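Local coordinates for protein glucose dehydrogenase (Serratia sp. FS14, PDB 7CDY) that is a dehydrogenase of the glucose/sorbosone dehydrogenase family, with a beta-propeller fold and a bound calcium ion, at residues I296-E301 against V306-L311; R320-G325 against L330-D335; Q157-R162 against N173-Q178; G167-D172 against R182-S187; L66-P69 against A73-R76. All coordinates share one frame; numbering follows the deposited sequence.

Contact 1. Residues I296-E301 against V306-L311; sequences IRLTLE and VAEERL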
# COMPACT_ATOMS: atom_id res chain seq x y z
N ILE A 296 14.01 2.03 5.46
CA ILE A 296 14.18 3.44 5.77
C ILE A 296 13.47 3.73 7.08
O ILE A 296 12.32 3.31 7.28
CB ILE A 296 13.60 4.30 4.64
CG1 ILE A 296 14.37 4.06 3.34
CG2 ILE A 296 13.60 5.77 5.02
CD1 ILE A 296 13.65 4.57 2.10
N ARG A 297 14.13 4.46 7.98
CA ARG A 297 13.49 4.93 9.20
C ARG A 297 13.50 6.45 9.23
O ARG A 297 14.57 7.07 9.23
CB ARG A 297 14.20 4.39 10.45
CG ARG A 297 13.52 4.83 11.73
CD ARG A 297 14.15 4.21 12.95
NE ARG A 297 15.40 4.86 13.30
CZ ARG A 297 15.52 5.79 14.24
NH1 ARG A 297 14.46 6.19 14.92
NH2 ARG A 297 16.71 6.33 14.50
N LEU A 298 12.32 7.06 9.25
CA LEU A 298 12.18 8.51 9.35
C LEU A 298 11.78 8.87 10.77
O LEU A 298 10.77 8.38 11.28
CB LEU A 298 11.12 9.02 8.38
CG LEU A 298 11.33 8.68 6.90
CD1 LEU A 298 10.23 9.29 6.05
CD2 LEU A 298 12.69 9.20 6.46
N THR A 299 12.57 9.73 11.42
CA THR A 299 12.20 10.24 12.73
C THR A 299 11.24 11.41 12.55
O THR A 299 11.49 12.30 11.74
CB THR A 299 13.46 10.71 13.46
OG1 THR A 299 14.36 9.60 13.63
CG2 THR A 299 13.11 11.29 14.83
N LEU A 300 10.13 11.39 13.29
CA LEU A 300 9.09 12.40 13.15
C LEU A 300 9.01 13.28 14.39
O LEU A 300 9.15 12.80 15.52
CB LEU A 300 7.72 11.75 12.96
CG LEU A 300 7.59 10.70 11.86
CD1 LEU A 300 6.17 10.12 11.85
CD2 LEU A 300 7.96 11.31 10.51
N GLU A 301 8.76 14.56 14.16
CA GLU A 301 8.36 15.49 15.21
C GLU A 301 7.03 16.07 14.74
O GLU A 301 7.00 16.98 13.90
CB GLU A 301 9.43 16.56 15.42
CG GLU A 301 10.66 16.00 16.13
CD GLU A 301 11.78 17.02 16.32
OE1 GLU A 301 11.57 18.22 16.02
OE2 GLU A 301 12.87 16.62 16.78
N VAL A 306 12.45 14.78 10.58
CA VAL A 306 13.67 15.42 11.09
C VAL A 306 14.94 14.62 10.86
O VAL A 306 16.04 15.19 11.04
CB VAL A 306 13.54 15.84 12.57
CG1 VAL A 306 12.35 16.77 12.75
CG2 VAL A 306 13.42 14.63 13.45
N ALA A 307 14.86 13.34 10.51
CA ALA A 307 16.05 12.57 10.21
C ALA A 307 15.65 11.35 9.39
O ALA A 307 14.52 10.86 9.51
CB ALA A 307 16.78 12.13 11.48
N GLU A 308 16.58 10.88 8.56
CA GLU A 308 16.42 9.69 7.74
C GLU A 308 17.58 8.74 8.02
O GLU A 308 18.74 9.10 7.82
CB GLU A 308 16.35 10.03 6.25
CG GLU A 308 16.36 8.78 5.37
CD GLU A 308 16.26 9.08 3.89
OE1 GLU A 308 16.31 8.12 3.09
OE2 GLU A 308 16.15 10.26 3.51
N GLU A 309 17.26 7.52 8.45
CA GLU A 309 18.23 6.46 8.71
C GLU A 309 17.98 5.32 7.74
O GLU A 309 16.86 5.12 7.27
CB GLU A 309 18.11 5.93 10.17
CG GLU A 309 19.04 4.74 10.51
CD GLU A 309 18.85 4.15 11.91
OE1 GLU A 309 17.85 4.47 12.59
OE2 GLU A 309 19.71 3.35 12.34
N ARG A 310 19.04 4.56 7.45
CA ARG A 310 18.98 3.39 6.59
C ARG A 310 19.40 2.16 7.38
O ARG A 310 20.43 2.18 8.06
CB ARG A 310 19.91 3.56 5.37
CG ARG A 310 19.57 4.72 4.45
CD ARG A 310 18.12 4.66 3.98
NE ARG A 310 17.80 5.66 2.96
CZ ARG A 310 18.03 5.49 1.66
NH1 ARG A 310 18.59 4.37 1.23
NH2 ARG A 310 17.69 6.45 0.81
N LEU A 311 18.61 1.09 7.27
CA LEU A 311 18.86 -0.18 7.94
C LEU A 311 18.83 -1.30 6.90
O LEU A 311 18.21 -1.17 5.85
CB LEU A 311 17.79 -0.48 9.02
CG LEU A 311 17.60 0.54 10.15
CD1 LEU A 311 16.73 1.71 9.71
CD2 LEU A 311 16.97 -0.14 11.35
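Arg297 and Glu309 meet across the two strands through one carboxylate oxygen. Arg297 NE comes to Glu309 OE1 at 2.6 Å, almost head-on to the C-O bond, and Arg297 NH2 reaches the same atom at 2.9 Å from the anti side but well out of the carboxylate plane. Both bonds run in the guanidinium plane, while the carboxylate is turned 79° against it, so this salt bridge is side-on but not coplanar. The arginine arrives by a chain that is extended to CD and bends at chi3 (77°); its NH1 goes on to Ser284 OG in strand 284-289. Beside it, Leu311 CD1 touches Arg297 CB at 3.8 Å. On the other face Leu298 CD2 lies along the aliphatic part of Glu308, 3.8 Å from Glu308 CB, and Ile296 CG1 packs over one face of the Arg310 guanidinium. Strands 294-301 and 304-311 form the antiparallel hairpin that ends a four-stranded sheet, a blade of the propeller, with 304-311 outermost. Arg297 and Glu309 are a hydrogen-bonded pair in it, Arg297 N to Glu309 O being 2.9 Å. Toward the turn Val306 N donates to Thr299 O at 2.9 Å, and Val306 CG2 rests on Thr299 CG2. On the Ile296 face Glu308 OE1 accepts from both NE and NH2 of Arg310; further out, Trp261 NE1 also donates to it and Arg310 NH1 binds Gln292 OE1.

Contact 2. Residues R320-G325 against L330-D335; sequences REVRSG and LYLLTD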
# COMPACT_ATOMS: atom_id res chain seq x y z
N ARG A 320 9.45 -5.16 0.52
CA ARG A 320 8.16 -4.93 -0.10
C ARG A 320 7.08 -4.49 0.88
O ARG A 320 6.18 -3.72 0.52
CB ARG A 320 7.71 -6.23 -0.79
CG ARG A 320 6.23 -6.35 -1.17
CD ARG A 320 5.82 -5.44 -2.33
NE ARG A 320 6.40 -5.83 -3.61
CZ ARG A 320 6.40 -5.06 -4.69
NH1 ARG A 320 5.85 -3.85 -4.66
NH2 ARG A 320 6.97 -5.49 -5.81
N GLU A 321 7.15 -4.96 2.12
CA GLU A 321 6.07 -4.75 3.09
C GLU A 321 6.69 -4.50 4.45
O GLU A 321 7.73 -5.09 4.78
CB GLU A 321 5.17 -6.00 3.18
CG GLU A 321 4.07 -5.96 4.26
CD GLU A 321 2.94 -4.99 3.92
OE1 GLU A 321 3.22 -3.81 3.64
OE2 GLU A 321 1.76 -5.41 3.94
N VAL A 322 6.07 -3.60 5.22
CA VAL A 322 6.48 -3.29 6.59
C VAL A 322 5.23 -3.17 7.45
O VAL A 322 4.33 -2.39 7.13
CB VAL A 322 7.21 -1.93 6.65
CG1 VAL A 322 7.78 -1.71 8.04
CG2 VAL A 322 8.30 -1.82 5.59
N ARG A 323 5.19 -3.92 8.56
CA ARG A 323 4.10 -3.76 9.51
C ARG A 323 4.66 -3.72 10.92
O ARG A 323 5.64 -4.40 11.23
CB ARG A 323 3.04 -4.88 9.42
CG ARG A 323 2.35 -5.01 8.07
CD ARG A 323 1.31 -3.90 7.80
NE ARG A 323 0.85 -4.02 6.42
CZ ARG A 323 0.14 -3.11 5.74
NH1 ARG A 323 -0.24 -1.98 6.32
NH2 ARG A 323 -0.17 -3.36 4.48
N SER A 324 4.03 -2.91 11.78
CA SER A 324 4.40 -2.86 13.19
C SER A 324 3.58 -3.91 13.93
O SER A 324 2.35 -3.82 13.98
CB SER A 324 4.15 -1.46 13.75
OG SER A 324 4.63 -1.33 15.08
N GLY A 325 4.26 -4.91 14.50
CA GLY A 325 3.58 -6.02 15.14
C GLY A 325 3.12 -5.70 16.55
O GLY A 325 3.71 -4.86 17.24
N LEU A 330 9.08 -5.18 14.18
CA LEU A 330 8.66 -4.93 12.81
C LEU A 330 8.66 -6.24 12.04
O LEU A 330 9.49 -7.11 12.28
CB LEU A 330 9.60 -3.95 12.11
CG LEU A 330 9.63 -2.52 12.64
CD1 LEU A 330 10.70 -1.73 11.90
CD2 LEU A 330 8.28 -1.86 12.47
N TYR A 331 7.72 -6.37 11.11
CA TYR A 331 7.60 -7.54 10.26
C TYR A 331 7.69 -7.11 8.81
O TYR A 331 6.97 -6.19 8.39
CB TYR A 331 6.30 -8.29 10.55
CG TYR A 331 6.33 -9.04 11.87
CD1 TYR A 331 6.20 -8.36 13.08
CD2 TYR A 331 6.53 -10.41 11.91
CE1 TYR A 331 6.26 -9.04 14.29
CE2 TYR A 331 6.58 -11.09 13.11
CZ TYR A 331 6.45 -10.41 14.29
OH TYR A 331 6.50 -11.10 15.48
N LEU A 332 8.58 -7.74 8.04
CA LEU A 332 8.84 -7.37 6.66
C LEU A 332 8.62 -8.56 5.75
O LEU A 332 8.76 -9.72 6.16
CB LEU A 332 10.30 -6.93 6.47
CG LEU A 332 10.92 -5.91 7.42
CD1 LEU A 332 12.31 -5.50 6.94
CD2 LEU A 332 10.04 -4.70 7.61
N LEU A 333 8.29 -8.27 4.48
CA LEU A 333 8.33 -9.25 3.40
C LEU A 333 9.35 -8.81 2.37
O LEU A 333 9.48 -7.61 2.09
CB LEU A 333 6.98 -9.38 2.70
CG LEU A 333 5.81 -9.84 3.57
CD1 LEU A 333 4.47 -9.71 2.83
CD2 LEU A 333 6.02 -11.26 4.06
N THR A 334 10.06 -9.77 1.78
CA THR A 334 11.03 -9.47 0.74
C THR A 334 10.50 -9.89 -0.62
O THR A 334 9.86 -10.94 -0.75
CB THR A 334 12.41 -10.10 1.01
OG1 THR A 334 12.35 -11.52 0.80
CG2 THR A 334 12.86 -9.81 2.42
N ASP A 335 10.74 -9.05 -1.63
CA ASP A 335 10.16 -9.25 -2.96
C ASP A 335 11.13 -10.02 -3.85
O ASP A 335 11.89 -9.45 -4.64
CB ASP A 335 9.79 -7.92 -3.60
CG ASP A 335 9.24 -8.09 -5.02
OD1 ASP A 335 8.63 -9.15 -5.29
OD2 ASP A 335 9.45 -7.19 -5.86
O HOH W 1 6.07 -8.61 -4.24
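Arg320 and Asp335 both start with CG anti to the backbone N (chi1 163° and 177°), which lays their side chains alongside each other. Two further bends, at chi2 and chi3, turn the arginine so that Arg320 NH2 stands 3.0 Å from Asp335 OD2. This salt bridge is bent: NH2 lies well above the carboxylate plane, and the oxygen is tilted from the guanidinium plane. A water accepts from Arg320 NE at 2.9 Å and makes a weak link to Asp335 OD1. The strongest partner of Asp335 is Arg318 NH2, at OD2, and His13 ND1 bonds OD1, so the buried carboxylate is probably kept ionised by its two arginines.

Next to this pair the strands carry a classic beta bulge, Arg320 and Glu321 both facing Leu333. Arg320 N donates to Leu333 O at 2.9 Å, whereas Leu333 N reaches Glu321 O at 3.2 Å from above the carbonyl plane. Beyond the bulge the antiparallel pairing is regular, with Arg323 and Tyr331 joined by two bonds, each of 2.9 Å from N to O. On the face of Val322 and Leu332, Val322 CG1 meets Leu332 CD2 at 3.8 Å. On the other face Leu333 CD1 lies 3.8 Å from Glu321 CB, and the Glu321 carboxylate turns off to Arg323 and to Lys128.

Strand 319-324 is the outermost strand of its antiparallel sheet. Strand 330-334 pairs with 339-345 on its far flank, Tyr331 and Leu333 pack on Leu17 of strand 3-19, and Val322 and Leu330 touch Phe286 of strand 284-289.

Contact 3. Residues Q157-R162 against N173-Q178; sequences QGKLVR and NPWVGQ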
# COMPACT_ATOMS: atom_id res chain seq x y z
N GLN A 157 -7.92 6.50 -11.89
CA GLN A 157 -6.48 6.37 -11.95
C GLN A 157 -5.81 7.44 -11.09
O GLN A 157 -6.18 8.62 -11.14
CB GLN A 157 -6.02 6.59 -13.39
CG GLN A 157 -6.06 5.34 -14.25
CD GLN A 157 -7.46 4.89 -14.55
OE1 GLN A 157 -8.38 5.72 -14.71
NE2 GLN A 157 -7.65 3.58 -14.62
N GLY A 158 -4.77 7.05 -10.35
CA GLY A 158 -3.97 8.02 -9.62
C GLY A 158 -4.74 8.74 -8.53
O GLY A 158 -4.52 9.93 -8.29
N LYS A 159 -5.65 8.03 -7.88
CA LYS A 159 -6.52 8.58 -6.86
C LYS A 159 -6.34 7.81 -5.56
O LYS A 159 -6.04 6.61 -5.56
CB LYS A 159 -8.00 8.42 -7.26
CG LYS A 159 -8.36 8.94 -8.65
CD LYS A 159 -8.14 10.43 -8.72
CE LYS A 159 -8.71 11.09 -9.98
NZ LYS A 159 -7.91 10.79 -11.20
N LEU A 160 -6.50 8.52 -4.45
CA LEU A 160 -6.81 7.90 -3.17
C LEU A 160 -8.32 7.96 -3.00
O LEU A 160 -8.92 9.01 -3.22
CB LEU A 160 -6.12 8.67 -2.05
CG LEU A 160 -6.27 8.17 -0.62
CD1 LEU A 160 -5.88 6.71 -0.51
CD2 LEU A 160 -5.45 9.02 0.32
N VAL A 161 -8.93 6.83 -2.64
CA VAL A 161 -10.38 6.70 -2.53
C VAL A 161 -10.73 6.45 -1.07
O VAL A 161 -9.97 5.79 -0.36
CB VAL A 161 -10.82 5.52 -3.43
CG1 VAL A 161 -12.13 4.90 -2.97
CG2 VAL A 161 -10.91 5.98 -4.89
N ARG A 162 -11.86 7.00 -0.62
CA ARG A 162 -12.39 6.72 0.72
C ARG A 162 -13.81 6.20 0.59
O ARG A 162 -14.67 6.87 -0.01
CB ARG A 162 -12.39 7.96 1.61
CG ARG A 162 -12.84 7.63 3.04
CD ARG A 162 -12.90 8.84 3.96
NE ARG A 162 -13.95 9.77 3.57
CZ ARG A 162 -14.87 10.29 4.39
NH1 ARG A 162 -14.90 9.96 5.67
NH2 ARG A 162 -15.75 11.13 3.90
N ASN A 173 -17.55 13.03 1.27
CA ASN A 173 -16.40 12.98 0.38
C ASN A 173 -16.36 14.27 -0.44
O ASN A 173 -17.41 14.86 -0.76
CB ASN A 173 -16.48 11.76 -0.54
CG ASN A 173 -15.69 10.57 -0.02
OD1 ASN A 173 -15.29 10.52 1.14
ND2 ASN A 173 -15.47 9.60 -0.90
N PRO A 174 -15.17 14.73 -0.83
CA PRO A 174 -15.03 16.11 -1.32
C PRO A 174 -15.74 16.39 -2.62
O PRO A 174 -16.12 17.55 -2.86
CB PRO A 174 -13.51 16.29 -1.46
CG PRO A 174 -12.96 14.88 -1.54
CD PRO A 174 -13.86 14.07 -0.65
N TRP A 175 -15.92 15.40 -3.48
CA TRP A 175 -16.47 15.60 -4.81
C TRP A 175 -17.93 15.15 -4.94
O TRP A 175 -18.46 15.16 -6.06
CB TRP A 175 -15.61 14.89 -5.86
CG TRP A 175 -14.27 15.53 -6.13
CD1 TRP A 175 -13.81 16.74 -5.66
CD2 TRP A 175 -13.23 14.99 -6.94
NE1 TRP A 175 -12.53 16.96 -6.13
CE2 TRP A 175 -12.16 15.91 -6.93
CE3 TRP A 175 -13.09 13.82 -7.68
CZ2 TRP A 175 -10.97 15.69 -7.62
CZ3 TRP A 175 -11.92 13.60 -8.38
CH2 TRP A 175 -10.87 14.53 -8.34
N VAL A 176 -18.57 14.76 -3.84
CA VAL A 176 -19.97 14.32 -3.90
C VAL A 176 -20.84 15.43 -4.50
O VAL A 176 -20.73 16.60 -4.13
CB VAL A 176 -20.46 13.90 -2.50
CG1 VAL A 176 -21.99 13.77 -2.48
CG2 VAL A 176 -19.80 12.59 -2.09
N GLY A 177 -21.70 15.05 -5.44
CA GLY A 177 -22.61 15.98 -6.06
C GLY A 177 -22.02 16.89 -7.12
O GLY A 177 -22.74 17.74 -7.64
N GLN A 178 -20.73 16.75 -7.45
CA GLN A 178 -20.06 17.64 -8.39
C GLN A 178 -19.94 16.98 -9.75
O GLN A 178 -19.37 15.89 -9.88
CB GLN A 178 -18.69 18.06 -7.85
CG GLN A 178 -18.78 18.80 -6.52
CD GLN A 178 -17.45 19.29 -5.99
OE1 GLN A 178 -16.40 19.06 -6.59
NE2 GLN A 178 -17.49 19.98 -4.86
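Lys159 touches the edge of the Trp175 ring with its aliphatic end, Lys159 CE lying 4.4 Å from Trp175 CZ3 and near the ring plane. Its chain bends at CG and again near the tip, which carries Lys159 NZ back to Gln157 O at 2.8 Å, in the plane of that carbonyl. Glu152 O and Lys155 O are further acceptors of NZ, so the buried ammonium group is held by backbone carbonyls. The cation-pi partner of the Trp175 ring is Lys181.

Leu160 to Arg162 run in strand 160-163, the third of a four-stranded antiparallel sheet of the propeller. The segment 173-178 belongs to the long excursion that leads from this strand to its neighbour 185-187. It is folded into two overlapping turns, type I from Asn173 to Val176 and type II from Trp175 to Gln178.

Arg162, in the strand, makes the polar part of the contact. Its side chain is extended through CD and then bends (chi3 68°), bringing NE and NH2 side-on to the Asn173 amide. Arg162 NE and NH2 both give to Asn173 OD1 at 2.9 Å; NE comes nearly along the C=O axis, NH2 from a position tilted 18° out of the carbonyl plane. The guanidinium and amide planes stand 36° apart. Asn173 ND2 answers by donating to Arg162 O at 3.0 Å, in the plane of that carbonyl. Three bonds thus tie one asparagine to the backbone and side chain of one arginine and fix which way round the amide lies. Arg162 NH2 is also paired with Asp172 OD1, and Tyr136 lies against the guanidinium as a cation-pi partner.

Contact 4. Residues G167-D172 against R182-S187; sequences GAVPPD and RPEVWS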
# COMPACT_ATOMS: atom_id res chain seq x y z
N GLY A 167 -18.18 -0.35 1.02
CA GLY A 167 -17.87 0.18 -0.30
C GLY A 167 -18.77 1.30 -0.77
O GLY A 167 -18.68 1.69 -1.93
N ALA A 168 -19.64 1.83 0.10
CA ALA A 168 -20.48 2.94 -0.30
C ALA A 168 -19.71 4.25 -0.23
O ALA A 168 -18.68 4.36 0.44
CB ALA A 168 -21.72 3.01 0.60
N VAL A 169 -20.23 5.27 -0.91
CA VAL A 169 -19.63 6.61 -0.89
C VAL A 169 -20.08 7.36 0.35
O VAL A 169 -21.29 7.59 0.52
CB VAL A 169 -20.02 7.40 -2.14
CG1 VAL A 169 -19.46 8.82 -2.06
CG2 VAL A 169 -19.53 6.69 -3.39
N PRO A 170 -19.17 7.79 1.22
CA PRO A 170 -19.55 8.69 2.32
C PRO A 170 -20.01 10.03 1.76
O PRO A 170 -19.37 10.60 0.87
CB PRO A 170 -18.25 8.85 3.12
CG PRO A 170 -17.39 7.69 2.69
CD PRO A 170 -17.74 7.46 1.26
N PRO A 171 -21.12 10.57 2.27
CA PRO A 171 -21.68 11.79 1.65
C PRO A 171 -20.84 13.04 1.86
O PRO A 171 -21.10 14.04 1.18
CB PRO A 171 -23.07 11.92 2.31
CG PRO A 171 -22.94 11.20 3.60
CD PRO A 171 -21.97 10.06 3.36
N ASP A 172 -19.86 13.03 2.76
CA ASP A 172 -18.98 14.17 2.92
C ASP A 172 -17.66 14.03 2.15
O ASP A 172 -16.75 14.84 2.35
CB ASP A 172 -18.73 14.46 4.40
CG ASP A 172 -18.18 13.27 5.16
OD1 ASP A 172 -18.34 12.12 4.70
OD2 ASP A 172 -17.60 13.49 6.24
N ARG A 182 -15.64 11.71 -9.95
CA ARG A 182 -15.99 10.46 -9.29
C ARG A 182 -16.13 10.69 -7.79
O ARG A 182 -15.18 11.15 -7.14
CB ARG A 182 -14.92 9.39 -9.55
CG ARG A 182 -14.94 8.77 -10.95
CD ARG A 182 -16.21 7.99 -11.29
NE ARG A 182 -16.49 6.84 -10.43
CZ ARG A 182 -16.59 5.58 -10.85
NH1 ARG A 182 -16.38 5.26 -12.12
NH2 ARG A 182 -16.90 4.62 -9.98
N PRO A 183 -17.28 10.37 -7.19
CA PRO A 183 -17.51 10.71 -5.78
C PRO A 183 -16.73 9.85 -4.80
O PRO A 183 -16.64 10.22 -3.62
CB PRO A 183 -19.02 10.53 -5.62
CG PRO A 183 -19.37 9.49 -6.62
CD PRO A 183 -18.49 9.79 -7.82
N GLU A 184 -16.13 8.74 -5.26
CA GLU A 184 -15.29 7.91 -4.39
C GLU A 184 -13.97 8.58 -4.01
O GLU A 184 -13.32 8.13 -3.06
CB GLU A 184 -14.97 6.61 -5.12
CG GLU A 184 -16.17 5.74 -5.48
CD GLU A 184 -16.78 6.05 -6.85
OE1 GLU A 184 -17.67 5.27 -7.25
OE2 GLU A 184 -16.40 7.06 -7.50
N VAL A 185 -13.57 9.65 -4.70
CA VAL A 185 -12.20 10.15 -4.62
C VAL A 185 -12.00 10.97 -3.35
O VAL A 185 -12.81 11.84 -3.01
CB VAL A 185 -11.87 10.98 -5.86
CG1 VAL A 185 -10.56 11.76 -5.68
CG2 VAL A 185 -11.81 10.09 -7.08
N TRP A 186 -10.87 10.73 -2.68
CA TRP A 186 -10.38 11.57 -1.60
C TRP A 186 -9.38 12.60 -2.11
O TRP A 186 -9.55 13.80 -1.87
CB TRP A 186 -9.74 10.69 -0.51
CG TRP A 186 -9.20 11.43 0.68
CD1 TRP A 186 -7.89 11.77 0.91
CD2 TRP A 186 -9.94 11.90 1.80
NE1 TRP A 186 -7.78 12.43 2.11
CE2 TRP A 186 -9.02 12.51 2.68
CE3 TRP A 186 -11.29 11.86 2.15
CZ2 TRP A 186 -9.42 13.09 3.89
CZ3 TRP A 186 -11.69 12.43 3.36
CH2 TRP A 186 -10.75 13.03 4.21
N SER A 187 -8.33 12.15 -2.80
CA SER A 187 -7.32 13.03 -3.38
C SER A 187 -6.89 12.48 -4.73
O SER A 187 -7.13 11.32 -5.05
CB SER A 187 -6.12 13.21 -2.45
OG SER A 187 -5.55 11.94 -2.12
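The long loop between strands 160-163 and 185-187, neighbours in one propeller sheet, folds back here on a type I turn, Arg182 to Val185, just before the second strand. Val169 is the loop residue that touches it. Its two methyls rest on consecutive residues of the turn: Val169 CG1, anti to the backbone N (chi1 177°), lies 3.5 Å from Pro183 O and 4.0 Å from Pro183 CB, while Val169 CG2 reaches Glu184 CG at 4.1 Å. The valine crosses both the proline and the glutamate side chains at about a right angle.

Glu184 offers only its aliphatic part to the valine, because a bend at chi2 (89°) turns its carboxylate to Arg182. That pair is side-on and two-pronged, Arg182 NE to Glu184 OE2 and Arg182 NH2 to Glu184 OE1, each 2.9 Å. Both oxygens lie in the guanidinium plane, though NH2 meets OE1 from above the carboxylate plane.

Pro183 O, beside the valine methyl, accepts from Asn173 ND2. No hydrogen bond joins the segments 167-172 and 182-187 directly; what holds them against each other here is van der Waals contact, with the charge of Glu184 matched on its own side by Arg182.

Contact 5. Residues L66-P69 against A73-R76; sequences LPAP and ASRR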
# COMPACT_ATOMS: atom_id res chain seq x y z
N LEU A 66 -6.15 -7.22 4.30
CA LEU A 66 -6.46 -6.36 5.44
C LEU A 66 -7.68 -6.88 6.19
O LEU A 66 -8.83 -6.69 5.74
CB LEU A 66 -6.66 -4.91 5.01
CG LEU A 66 -6.96 -3.90 6.11
CD1 LEU A 66 -5.95 -4.00 7.24
CD2 LEU A 66 -6.99 -2.47 5.57
N PRO A 67 -7.48 -7.53 7.33
CA PRO A 67 -8.61 -7.87 8.20
C PRO A 67 -9.37 -6.61 8.59
O PRO A 67 -8.80 -5.53 8.74
CB PRO A 67 -7.93 -8.50 9.42
CG PRO A 67 -6.61 -9.01 8.89
CD PRO A 67 -6.20 -8.01 7.86
N ALA A 68 -10.67 -6.76 8.73
CA ALA A 68 -11.48 -5.65 9.21
C ALA A 68 -11.05 -5.28 10.63
O ALA A 68 -10.52 -6.12 11.37
CB ALA A 68 -12.96 -6.06 9.22
N PRO A 69 -11.27 -4.02 11.04
CA PRO A 69 -10.93 -3.65 12.42
C PRO A 69 -11.58 -4.55 13.45
O PRO A 69 -10.97 -4.84 14.49
CB PRO A 69 -11.41 -2.20 12.53
CG PRO A 69 -11.43 -1.69 11.12
CD PRO A 69 -11.76 -2.88 10.25
N ALA A 73 -14.52 -10.35 15.92
CA ALA A 73 -15.94 -10.64 15.85
C ALA A 73 -16.37 -11.15 14.47
O ALA A 73 -17.01 -12.20 14.37
CB ALA A 73 -16.75 -9.39 16.23
N SER A 74 -16.02 -10.43 13.39
CA SER A 74 -16.60 -10.69 12.07
C SER A 74 -15.80 -11.67 11.22
O SER A 74 -16.35 -12.24 10.28
CB SER A 74 -16.63 -9.40 11.25
OG SER A 74 -15.28 -8.92 11.06
N ARG A 75 -14.52 -11.85 11.53
CA ARG A 75 -13.58 -12.60 10.70
C ARG A 75 -13.52 -12.09 9.26
O ARG A 75 -13.10 -12.81 8.35
CB ARG A 75 -13.80 -14.11 10.79
CG ARG A 75 -13.65 -14.62 12.23
CD ARG A 75 -13.69 -16.13 12.34
NE ARG A 75 -12.60 -16.79 11.62
CZ ARG A 75 -11.35 -16.91 12.06
NH1 ARG A 75 -10.98 -16.41 13.23
NH2 ARG A 75 -10.46 -17.56 11.31
N ARG A 76 -13.91 -10.84 9.04
CA ARG A 76 -13.93 -10.29 7.69
C ARG A 76 -12.52 -9.91 7.24
O ARG A 76 -11.76 -9.31 8.00
CB ARG A 76 -14.83 -9.06 7.66
CG ARG A 76 -14.89 -8.39 6.30
CD ARG A 76 -15.93 -7.28 6.26
NE ARG A 76 -17.28 -7.79 6.41
CZ ARG A 76 -18.37 -7.02 6.38
NH1 ARG A 76 -18.24 -5.71 6.21
NH2 ARG A 76 -19.56 -7.58 6.53
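A short connection between neighbouring antiparallel strands of a propeller sheet, 62-67 and 76-84, is closed at this contact; the chain makes the passage through the single helical turn 71-74. One backbone bond spans the neck of the loop: Ala68 N donates to Arg76 O at 2.9 Å, almost straight at 175°. The same Arg76 O also receives a CA-H...O contact from Pro67 CA at 3.5 Å. Pro67 itself, being a proline, has no N-H.

Ala68 is the side chain on which the connection closes. Its methyl points into the loop: Ala68 CB lies 3.9 Å from Arg76 CB and 4.1 Å from Ser74 OG. From CB onward the arginine departs: its chain is extended through CD and turns at chi3, taking the guanidinium to Glu166, its salt-bridge partner, with Tyr96 as a cation-pi partner. Only the root of Arg76 therefore packs on the alanine.

Arg75, the first residue beyond the helix, has positive phi and turns the chain out of the helical turn. Its side chain leads off to the 99-103 region, where NH2 forms a salt bridge with Asp103 and NE binds Leu99 O. Ser74 secures the exit. With chi1 at 61°, OG sits between its own backbone N and carbonyl carbon, in reach of the chain just ahead, and it is hydrogen-bonded to Asp70 OD1 as well. The ST turn is made by Arg76 N, which donates to Ser74 OG at 3.1 Å.

In the fold
Along the chain the order is contact 5, then contacts 3 and 4, then 1 and 2, and they are spread round the propeller over four of its sheets. Contacts 3 and 4 form one unit: their segments alternate in sequence, their centres lie about 5 Å apart, and both reach the sheet of strands 160-163 and 185-187, where Leu160 O and Trp186 N make a probable hydrogen bond. Contacts 1 and 2 are successive hairpins in different sheets, centres about 17 Å apart. Contact 2 lies about 29 Å from contact 3, centre to centre, across the middle of the chain. Contacts 1 and 2 pair strands within blades, whereas 3, 4 and 5 tie down connections between strands.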